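Local coordinates for protein cyanuric acid amidohydrolase (Azorhizobium caulinodans, PDB 4NQ3) that hydrolyses cyanuric acid, opening its s-triazine ring to give carboxybiuret, which decays to biuret, in the breakdown of herbicides such as atrazine, at residues Leu283-Pro288 / Glu337-Asp342; Leu159-Arg164 / Ser227-Leu232; Met1-Val6 / Gly244-Leu249. One frame throughout, in Å; residues are numbered along the deposited sequence.

Contact 1. Residues Leu283-Pro288 / Glu337-Asp342; sequences LAKAEP and EHQGPD. With MG (magnesium ion), chain K.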
loop_
_atom_site.group_PDB
_atom_site.type_symbol
_atom_site.label_atom_id
_atom_site.label_comp_id
_atom_site.label_asym_id
_atom_site.label_seq_id
_atom_site.Cartn_x
_atom_site.Cartn_y
_atom_site.Cartn_z
ATOM N N LEU A 283 -3.154 25.538 -8.805
ATOM C CA LEU A 283 -2.144 25.030 -7.865
ATOM C C LEU A 283 -2.756 25.023 -6.468
ATOM O O LEU A 283 -3.209 26.064 -5.991
ATOM C CB LEU A 283 -0.895 25.904 -7.882
ATOM C CG LEU A 283 -0.488 26.383 -9.271
ATOM C CD1 LEU A 283 0.504 27.512 -9.168
ATOM C CD2 LEU A 283 0.112 25.252 -10.038
ATOM N N ALA A 284 -2.794 23.877 -5.802
ATOM C CA ALA A 284 -3.468 23.836 -4.512
ATOM C C ALA A 284 -2.749 22.955 -3.506
ATOM O O ALA A 284 -2.096 21.993 -3.890
ATOM C CB ALA A 284 -4.876 23.372 -4.691
ATOM N N LYS A 285 -2.859 23.299 -2.222
ATOM C CA LYS A 285 -2.370 22.432 -1.153
ATOM C C LYS A 285 -3.529 21.676 -0.510
ATOM O O LYS A 285 -4.552 22.264 -0.190
ATOM C CB LYS A 285 -1.645 23.240 -0.095
ATOM C CG LYS A 285 -0.368 23.836 -0.588
ATOM C CD LYS A 285 0.666 22.756 -0.796
ATOM C CE LYS A 285 0.795 21.887 0.442
ATOM N NZ LYS A 285 1.806 20.829 0.174
ATOM N N ALA A 286 -3.381 20.370 -0.340
ATOM C CA ALA A 286 -4.392 19.577 0.339
ATOM C C ALA A 286 -3.799 19.003 1.607
ATOM O O ALA A 286 -2.663 18.538 1.600
ATOM C CB ALA A 286 -4.901 18.478 -0.544
ATOM N N GLU A 287 -4.566 19.024 2.689
ATOM C CA GLU A 287 -4.061 18.552 3.965
ATOM C C GLU A 287 -5.112 17.787 4.736
ATOM O O GLU A 287 -6.240 18.251 4.868
ATOM C CB GLU A 287 -3.571 19.729 4.798
ATOM C CG GLU A 287 -2.957 19.319 6.115
ATOM C CD GLU A 287 -2.564 20.506 6.975
ATOM O OE1 GLU A 287 -3.234 21.568 6.918
ATOM O OE2 GLU A 287 -1.561 20.372 7.704
ATOM N N PRO A 288 -4.751 16.609 5.260
ATOM C CA PRO A 288 -5.701 15.962 6.166
ATOM C C PRO A 288 -5.775 16.753 7.466
ATOM O O PRO A 288 -4.743 17.130 8.020
ATOM C CB PRO A 288 -5.101 14.566 6.374
ATOM C CG PRO A 288 -3.651 14.741 6.123
ATOM C CD PRO A 288 -3.530 15.809 5.064
ATOM N N GLU A 337 1.294 21.882 6.390
ATOM C CA GLU A 337 1.851 22.402 7.643
ATOM C C GLU A 337 2.116 23.906 7.528
ATOM O O GLU A 337 2.955 24.338 6.737
ATOM C CB GLU A 337 3.136 21.674 7.997
ATOM C CG GLU A 337 2.965 20.197 8.325
ATOM C CD GLU A 337 2.978 19.301 7.089
ATOM O OE1 GLU A 337 3.076 19.838 5.961
ATOM O OE2 GLU A 337 2.898 18.055 7.254
ATOM N N HIS A 338 1.388 24.705 8.298
ATOM C CA HIS A 338 1.522 26.165 8.249
ATOM C C HIS A 338 1.211 26.743 6.884
ATOM O O HIS A 338 1.593 27.879 6.583
ATOM C CB HIS A 338 2.925 26.590 8.669
ATOM C CG HIS A 338 3.312 26.089 10.021
ATOM N ND1 HIS A 338 2.780 26.604 11.183
ATOM C CD2 HIS A 338 4.142 25.090 10.398
ATOM C CE1 HIS A 338 3.281 25.956 12.217
ATOM N NE2 HIS A 338 4.118 25.038 11.768
ATOM N N GLN A 339 0.517 25.963 6.059
ATOM C CA GLN A 339 0.075 26.441 4.755
ATOM C C GLN A 339 -1.438 26.528 4.755
ATOM O O GLN A 339 -2.132 25.558 4.482
ATOM C CB GLN A 339 0.590 25.522 3.663
ATOM C CG GLN A 339 2.090 25.342 3.792
ATOM C CD GLN A 339 2.597 24.091 3.105
ATOM O OE1 GLN A 339 2.479 23.930 1.889
ATOM N NE2 GLN A 339 3.153 23.184 3.891
ATOM N N GLY A 340 -1.962 27.686 5.116
ATOM C CA GLY A 340 -3.388 27.775 5.362
ATOM C C GLY A 340 -3.642 27.203 6.738
ATOM O O GLY A 340 -2.721 26.711 7.384
ATOM N N PRO A 341 -4.890 27.273 7.197
ATOM C CA PRO A 341 -5.368 26.738 8.479
ATOM C C PRO A 341 -5.228 25.229 8.586
ATOM O O PRO A 341 -5.036 24.567 7.568
ATOM C CB PRO A 341 -6.834 27.113 8.470
ATOM C CG PRO A 341 -7.190 27.210 7.013
ATOM C CD PRO A 341 -5.982 27.842 6.394
ATOM N N ASP A 342 -5.332 24.672 9.789
ATOM C CA ASP A 342 -5.279 23.214 9.891
ATOM C C ASP A 342 -6.426 22.570 9.106
ATOM O O ASP A 342 -7.612 22.816 9.386
ATOM C CB ASP A 342 -5.330 22.738 11.344
ATOM C CG ASP A 342 -5.383 21.208 11.452
ATOM O OD1 ASP A 342 -4.327 20.552 11.270
ATOM O OD2 ASP A 342 -6.490 20.665 11.713
HETATM MG MG MG K . -3.046 24.066 6.102
HETATM O O HOH W 1 0.376 17.739 6.579
#
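E287 and the carbonyls of Q339 and P341 meet at a magnesium ion, a metal site set between the end of strand 281-286 and the loop that leads from strand 331-334 to strand 345-352 in repeat unit C. The E287 chain reaches the metal almost fully extended: with CG anti to the backbone N (chi1 -177°) and the next torsion also near 180°, it carries the carboxylate straight across, and E287 OE1 sits 2.6 Å from the magnesium. The loop curls round the ion and offers backbone oxygens, Q339 O at 2.4 Å from roughly the far side of the metal and P341 O at 2.5 Å from beside the carboxylate; G344 O adds another. OE2 of E287 turns toward R290, which also pairs with D342, so this arginine probably offsets the two acids, whose E287 OE2 and D342 OD1 lie 4.5 Å apart.

Two residues earlier, on the strand, K285 folds over at its second and third torsions and sets its CE against OE1 of the Q339 amide, which it crosses at a slant. This is contact without a hydrogen bond: K285 NZ is held by S333 OG and the carbonyls of G335 and C225, while Q339 OE1 accepts from C225 N. The other end of that amide is fixed by its own loop, with Q339 NE2 donating to E337 O at 3.1 Å from above the carbonyl plane.

Contact 2. Residues Leu159-Arg164 / Ser227-Leu232; sequences LLTAMR and SGIELL. With BR8 (barbituric acid), chain C; SO4 (sulfate ion), chain H.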
loop_
_atom_site.group_PDB
_atom_site.type_symbol
_atom_site.label_atom_id
_atom_site.label_comp_id
_atom_site.label_asym_id
_atom_site.label_seq_id
_atom_site.Cartn_x
_atom_site.Cartn_y
_atom_site.Cartn_z
ATOM N N LEU A 159 14.301 16.337 2.862
ATOM C CA LEU A 159 13.716 15.506 3.914
ATOM C C LEU A 159 14.812 14.649 4.516
ATOM O O LEU A 159 15.951 14.694 4.060
ATOM C CB LEU A 159 12.585 14.634 3.365
ATOM C CG LEU A 159 12.927 13.686 2.199
ATOM C CD1 LEU A 159 13.730 12.479 2.670
ATOM C CD2 LEU A 159 11.683 13.244 1.485
ATOM N N LEU A 160 14.465 13.843 5.509
ATOM C CA LEU A 160 15.436 12.946 6.129
ATOM C C LEU A 160 15.144 11.464 5.849
ATOM O O LEU A 160 13.993 11.008 5.874
ATOM C CB LEU A 160 15.476 13.169 7.642
ATOM C CG LEU A 160 15.860 14.573 8.100
ATOM C CD1 LEU A 160 15.898 14.636 9.608
ATOM C CD2 LEU A 160 17.215 14.951 7.528
ATOM N N THR A 161 16.201 10.718 5.560
ATOM C CA THR A 161 16.117 9.271 5.502
ATOM C C THR A 161 16.858 8.698 6.701
ATOM O O THR A 161 17.597 9.417 7.379
ATOM C CB THR A 161 16.733 8.710 4.232
ATOM O OG1 THR A 161 18.135 9.004 4.248
ATOM C CG2 THR A 161 16.068 9.318 2.988
ATOM N N ALA A 162 16.680 7.405 6.953
ATOM C CA ALA A 162 17.388 6.758 8.049
ATOM C C ALA A 162 18.892 7.041 7.945
ATOM O O ALA A 162 19.525 7.431 8.936
ATOM C CB ALA A 162 17.109 5.256 8.048
HETATM N N MSE A 163 19.444 6.880 6.737
HETATM C CA MSE A 163 20.879 7.051 6.515
HETATM C C MSE A 163 21.328 8.466 6.921
HETATM O O MSE A 163 22.355 8.644 7.578
HETATM C CB MSE A 163 21.234 6.771 5.054
HETATM C CG MSE A 163 22.728 6.607 4.767
HETATM SE SE MSE A 163 22.991 5.692 3.067
HETATM C CE MSE A 163 24.779 4.926 3.280
ATOM N N ARG A 164 20.530 9.461 6.560
ATOM C CA ARG A 164 20.874 10.848 6.817
ATOM C C ARG A 164 20.840 11.180 8.320
ATOM O O ARG A 164 21.655 11.959 8.823
ATOM C CB ARG A 164 19.916 11.748 6.042
ATOM C CG ARG A 164 20.142 11.712 4.568
ATOM C CD ARG A 164 19.230 12.654 3.836
ATOM N NE ARG A 164 19.188 12.294 2.423
ATOM C CZ ARG A 164 18.469 12.913 1.491
ATOM N NH1 ARG A 164 17.695 13.952 1.783
ATOM N NH2 ARG A 164 18.508 12.465 0.255
ATOM N N SER A 227 8.153 18.509 -0.341
ATOM C CA SER A 227 9.392 17.923 0.145
ATOM C C SER A 227 9.822 16.793 -0.805
ATOM O O SER A 227 8.996 16.213 -1.490
ATOM C CB SER A 227 9.199 17.430 1.582
ATOM O OG SER A 227 10.407 16.986 2.177
ATOM N N GLY A 228 11.111 16.492 -0.877
ATOM C CA GLY A 228 11.560 15.445 -1.764
ATOM C C GLY A 228 12.908 14.881 -1.375
ATOM O O GLY A 228 13.734 15.555 -0.781
ATOM N N ILE A 229 13.134 13.624 -1.717
ATOM C CA ILE A 229 14.375 12.960 -1.349
ATOM C C ILE A 229 15.528 13.384 -2.240
ATOM O O ILE A 229 16.690 13.132 -1.914
ATOM C CB ILE A 229 14.219 11.421 -1.410
ATOM C CG1 ILE A 229 15.418 10.721 -0.785
ATOM C CG2 ILE A 229 14.030 10.954 -2.828
ATOM C CD1 ILE A 229 15.163 9.237 -0.601
ATOM N N GLU A 230 15.214 14.050 -3.349
ATOM C CA GLU A 230 16.201 14.270 -4.411
ATOM C C GLU A 230 16.985 15.579 -4.357
ATOM O O GLU A 230 17.698 15.892 -5.301
ATOM C CB GLU A 230 15.518 14.203 -5.780
ATOM C CG GLU A 230 14.463 15.290 -6.054
ATOM C CD GLU A 230 13.108 14.920 -5.432
ATOM O OE1 GLU A 230 13.002 13.766 -4.956
ATOM O OE2 GLU A 230 12.142 15.731 -5.466
ATOM N N LEU A 231 16.840 16.379 -3.311
ATOM C CA LEU A 231 17.671 17.574 -3.231
ATOM C C LEU A 231 18.128 17.817 -1.801
ATOM O O LEU A 231 17.447 17.411 -0.873
ATOM C CB LEU A 231 16.910 18.786 -3.769
ATOM C CG LEU A 231 15.878 19.499 -2.881
ATOM C CD1 LEU A 231 15.509 20.807 -3.510
ATOM C CD2 LEU A 231 14.650 18.690 -2.706
ATOM N N LEU A 232 19.248 18.501 -1.609
ATOM C CA LEU A 232 19.698 18.769 -0.250
ATOM C C LEU A 232 19.417 20.200 0.197
ATOM O O LEU A 232 19.479 20.495 1.395
ATOM C CB LEU A 232 21.184 18.463 -0.103
ATOM C CG LEU A 232 21.480 16.985 -0.334
ATOM C CD1 LEU A 232 22.949 16.758 -0.132
ATOM C CD2 LEU A 232 20.620 16.080 0.588
HETATM N N1 BR8 C . 6.223 15.867 -1.760
HETATM C C2 BR8 C . 5.715 15.347 -2.900
HETATM O O2 BR8 C . 6.461 14.715 -3.624
HETATM N N3 BR8 C . 4.397 15.521 -3.216
HETATM C C4 BR8 C . 3.515 16.242 -2.371
HETATM O O4 BR8 C . 2.336 16.371 -2.685
HETATM C C5 BR8 C . 3.973 16.916 -1.075
HETATM C C6 BR8 C . 5.451 16.613 -0.874
HETATM O O8 BR8 C . 6.008 17.033 0.116
HETATM S S SO4 H . 20.026 8.673 1.025
HETATM O O1 SO4 H . 20.427 8.732 -0.386
HETATM O O2 SO4 H . 19.685 7.309 1.464
HETATM O O3 SO4 H . 18.858 9.540 1.124
HETATM O O4 SO4 H . 21.090 9.198 1.893
HETATM O O HOH W 2 16.004 15.767 0.358
#
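L159 and I229 mark the closest approach of the two backbones, their CA atoms 5.9 Å apart, where the loop that leaves strand 150-157 passes the irregular chain after strand 223-227. L159 is nearly extended here, and beyond it the backbone turns into helix 162-170 with T161 at the N-cap, its OG1 accepting a weak capping bond from R164 N. L159 CG sits between its backbone N and carbonyl carbon (chi1 57°), which drops CD2 onto the peptide joining G228 to I229; CB lies against S227 OG, and L159 CD1 faces I229 CG1 at 4.2 Å. S227 OG itself is bonded to P158 O.

The two loops continue neighbouring parallel strands of the repeat unit B sheet, and the start of 227-232 lines the substrate pocket. S227, next to the nucleophile S226, hydrogen-bonds barbituric acid through its backbone: S227 N donates to ligand O8 at 2.6 Å, and S227 O accepts from ligand N1 at 2.8 Å.

Further out, R164 runs extended from the first helical turn back over both loops. R164 NH2 donates to I229 O at 2.9 Å, a fairly straight bond (159°) lying in the carbonyl plane and at the guanidinium edge, while R164 NH1 makes a bent bond to L159 O at 3.0 Å. A water links L159 N and R164 NH1 to the carbonyls of G228 and L231. L232 CD2 rests over one guanidinium face. A sulfate, probably from the crystallisation liquor, takes weak bonds from R164 NE and NH2 to its O3, to which T161 OG1 also donates. T161 CG2 touches I229 CD1 at 3.7 Å.

Contact 3. Residues Met1-Val6 / Gly244-Leu249; sequences MPIAKV and GWSGPL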
loop_
_atom_site.group_PDB
_atom_site.type_symbol
_atom_site.label_atom_id
_atom_site.label_comp_id
_atom_site.label_asym_id
_atom_site.label_seq_id
_atom_site.Cartn_x
_atom_site.Cartn_y
_atom_site.Cartn_z
HETATM N N MSE A 1 10.052 45.484 -21.406
HETATM C CA MSE A 1 9.012 44.982 -20.498
HETATM C C MSE A 1 8.726 43.479 -20.655
HETATM O O MSE A 1 8.229 43.054 -21.693
HETATM C CB MSE A 1 7.710 45.762 -20.707
HETATM C CG MSE A 1 7.408 46.830 -19.643
HETATM SE SE MSE A 1 5.568 46.736 -18.987
HETATM C CE MSE A 1 5.670 48.136 -17.637
ATOM N N PRO A 2 9.005 42.680 -19.610
ATOM C CA PRO A 2 8.890 41.214 -19.614
ATOM C C PRO A 2 7.469 40.649 -19.500
ATOM O O PRO A 2 6.575 41.225 -18.880
ATOM C CB PRO A 2 9.692 40.806 -18.384
ATOM C CG PRO A 2 9.527 41.947 -17.462
ATOM C CD PRO A 2 9.505 43.178 -18.320
ATOM N N ILE A 3 7.295 39.483 -20.109
ATOM C CA ILE A 3 6.038 38.748 -20.181
ATOM C C ILE A 3 6.147 37.356 -19.558
ATOM O O ILE A 3 7.062 36.601 -19.880
ATOM C CB ILE A 3 5.611 38.612 -21.642
ATOM C CG1 ILE A 3 5.486 40.010 -22.250
ATOM C CG2 ILE A 3 4.350 37.763 -21.768
ATOM C CD1 ILE A 3 5.058 40.029 -23.681
ATOM N N ALA A 4 5.217 36.987 -18.690
ATOM C CA ALA A 4 5.202 35.610 -18.197
ATOM C C ALA A 4 4.498 34.704 -19.195
ATOM O O ALA A 4 3.402 34.994 -19.670
ATOM C CB ALA A 4 4.526 35.515 -16.835
ATOM N N LYS A 5 5.129 33.585 -19.495
ATOM C CA LYS A 5 4.528 32.592 -20.356
ATOM C C LYS A 5 4.488 31.295 -19.552
ATOM O O LYS A 5 5.517 30.830 -19.056
ATOM C CB LYS A 5 5.346 32.463 -21.655
ATOM C CG LYS A 5 4.868 33.374 -22.797
ATOM C CD LYS A 5 5.932 33.621 -23.875
ATOM C CE LYS A 5 6.238 32.377 -24.734
ATOM N NZ LYS A 5 7.495 32.482 -25.586
ATOM N N VAL A 6 3.296 30.742 -19.366
ATOM C CA VAL A 6 3.148 29.490 -18.623
ATOM C C VAL A 6 2.659 28.362 -19.522
ATOM O O VAL A 6 1.602 28.486 -20.155
ATOM C CB VAL A 6 2.186 29.658 -17.454
ATOM C CG1 VAL A 6 1.990 28.342 -16.735
ATOM C CG2 VAL A 6 2.716 30.707 -16.526
ATOM N N GLY A 244 5.449 46.106 -13.395
ATOM C CA GLY A 244 6.605 46.038 -14.275
ATOM C C GLY A 244 6.646 44.829 -15.177
ATOM O O GLY A 244 7.670 44.539 -15.796
ATOM N N TRP A 245 5.529 44.108 -15.223
ATOM C CA TRP A 245 5.332 42.976 -16.124
ATOM C C TRP A 245 4.086 43.208 -16.987
ATOM O O TRP A 245 3.176 43.922 -16.583
ATOM C CB TRP A 245 5.184 41.672 -15.334
ATOM C CG TRP A 245 6.465 41.067 -14.802
ATOM C CD1 TRP A 245 7.274 41.575 -13.840
ATOM C CD2 TRP A 245 7.033 39.800 -15.171
ATOM N NE1 TRP A 245 8.330 40.725 -13.606
ATOM C CE2 TRP A 245 8.203 39.630 -14.412
ATOM C CE3 TRP A 245 6.665 38.800 -16.073
ATOM C CZ2 TRP A 245 9.009 38.510 -14.528
ATOM C CZ3 TRP A 245 7.468 37.693 -16.192
ATOM C CH2 TRP A 245 8.631 37.555 -15.423
ATOM N N SER A 246 4.037 42.623 -18.175
ATOM C CA SER A 246 2.798 42.647 -18.952
ATOM C C SER A 246 2.534 41.313 -19.659
ATOM O O SER A 246 3.392 40.435 -19.704
ATOM C CB SER A 246 2.826 43.766 -19.981
ATOM O OG SER A 246 3.713 43.411 -21.021
ATOM N N GLY A 247 1.339 41.170 -20.208
ATOM C CA GLY A 247 0.952 39.947 -20.867
ATOM C C GLY A 247 -0.474 39.613 -20.491
ATOM O O GLY A 247 -1.112 40.303 -19.699
ATOM N N PRO A 248 -0.996 38.542 -21.067
ATOM C CA PRO A 248 -2.388 38.164 -20.841
ATOM C C PRO A 248 -2.622 37.499 -19.489
ATOM O O PRO A 248 -3.743 37.490 -18.985
ATOM C CB PRO A 248 -2.667 37.189 -21.985
ATOM C CG PRO A 248 -1.351 36.619 -22.327
ATOM C CD PRO A 248 -0.325 37.674 -22.050
ATOM N N LEU A 249 -1.576 36.938 -18.902
ATOM C CA LEU A 249 -1.778 36.093 -17.738
ATOM C C LEU A 249 -1.786 36.876 -16.427
ATOM O O LEU A 249 -0.897 37.692 -16.174
ATOM C CB LEU A 249 -0.702 35.002 -17.706
ATOM C CG LEU A 249 -0.760 33.900 -18.775
ATOM C CD1 LEU A 249 0.361 32.925 -18.591
ATOM C CD2 LEU A 249 -2.091 33.166 -18.675
HETATM O O HOH W 3 1.554 37.113 -19.134
HETATM O O HOH W 4 3.116 38.661 -17.796
#
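W245 meets P2 first through CB: W245 CB lies 3.8 Å from P2 O. With CG placed beside its own backbone N (chi1 -78°), the indole swings back over the first strand. CG, CD2 and CE2 of W245 all lie beneath the proline ring; P2 CG stands over the five-membered ring of W245, 4.0 Å from its centroid and 7° off the normal, a clear CH-pi contact. Farther along, the six-membered ring turns its edge to the strand: W245 CE3 lies near P2 O and A4 N, and W245 CZ3 comes within 3.4 Å of A4 N and 3.7 Å of A4 CB. On the pyrrole side, W245 NE1 makes a weak hydrogen bond to A142 O.

The indole belongs to the linker between repeat units B and C, and it packs on strand 2-10, an edge strand of the unit A sheet within this chain, as well as on A108 of strand 106-113 and R95 of strand 89-97. Were W245 an alanine, P2 CG would probably lose the ring face it packs on, and A142 O its weak donor.

The backbones run in roughly the same direction, their end-to-end directions differing by 29°. S246 N donates to P2 O at 3.0 Å in a nearly straight bond. Beyond it the chains separate enough for two waters to mediate, one between A4 N and S246 O, the other between A4 O and L249 N. G247 passes close by I3 CG2, where a CB would clash. At the far end L249 CD1 returns to the strand and touches V6 CG2 at 3.8 Å.

Overall arrangement
The chain starts in contact 3, whose first strand, 2-10, is met by 244-249 after 237 intervening residues, closing the largest of the three loops and joining the start of repeat unit A to the linker between units B and C. Contact 2 is nested inside that loop: 159-164 and 227-232 close within unit B, with helix 180-199 in the intervening chain. Contact 1 follows in series, 283-288 and 337-342 closing within unit C, with helix 309-325 in the chain between. No two loops cross. Contacts 2 and 3 lie on opposite sides of the chain's centre, their centres 35 Å apart; contacts 1 and 2 are 21 Å apart, centre to centre, and do not touch.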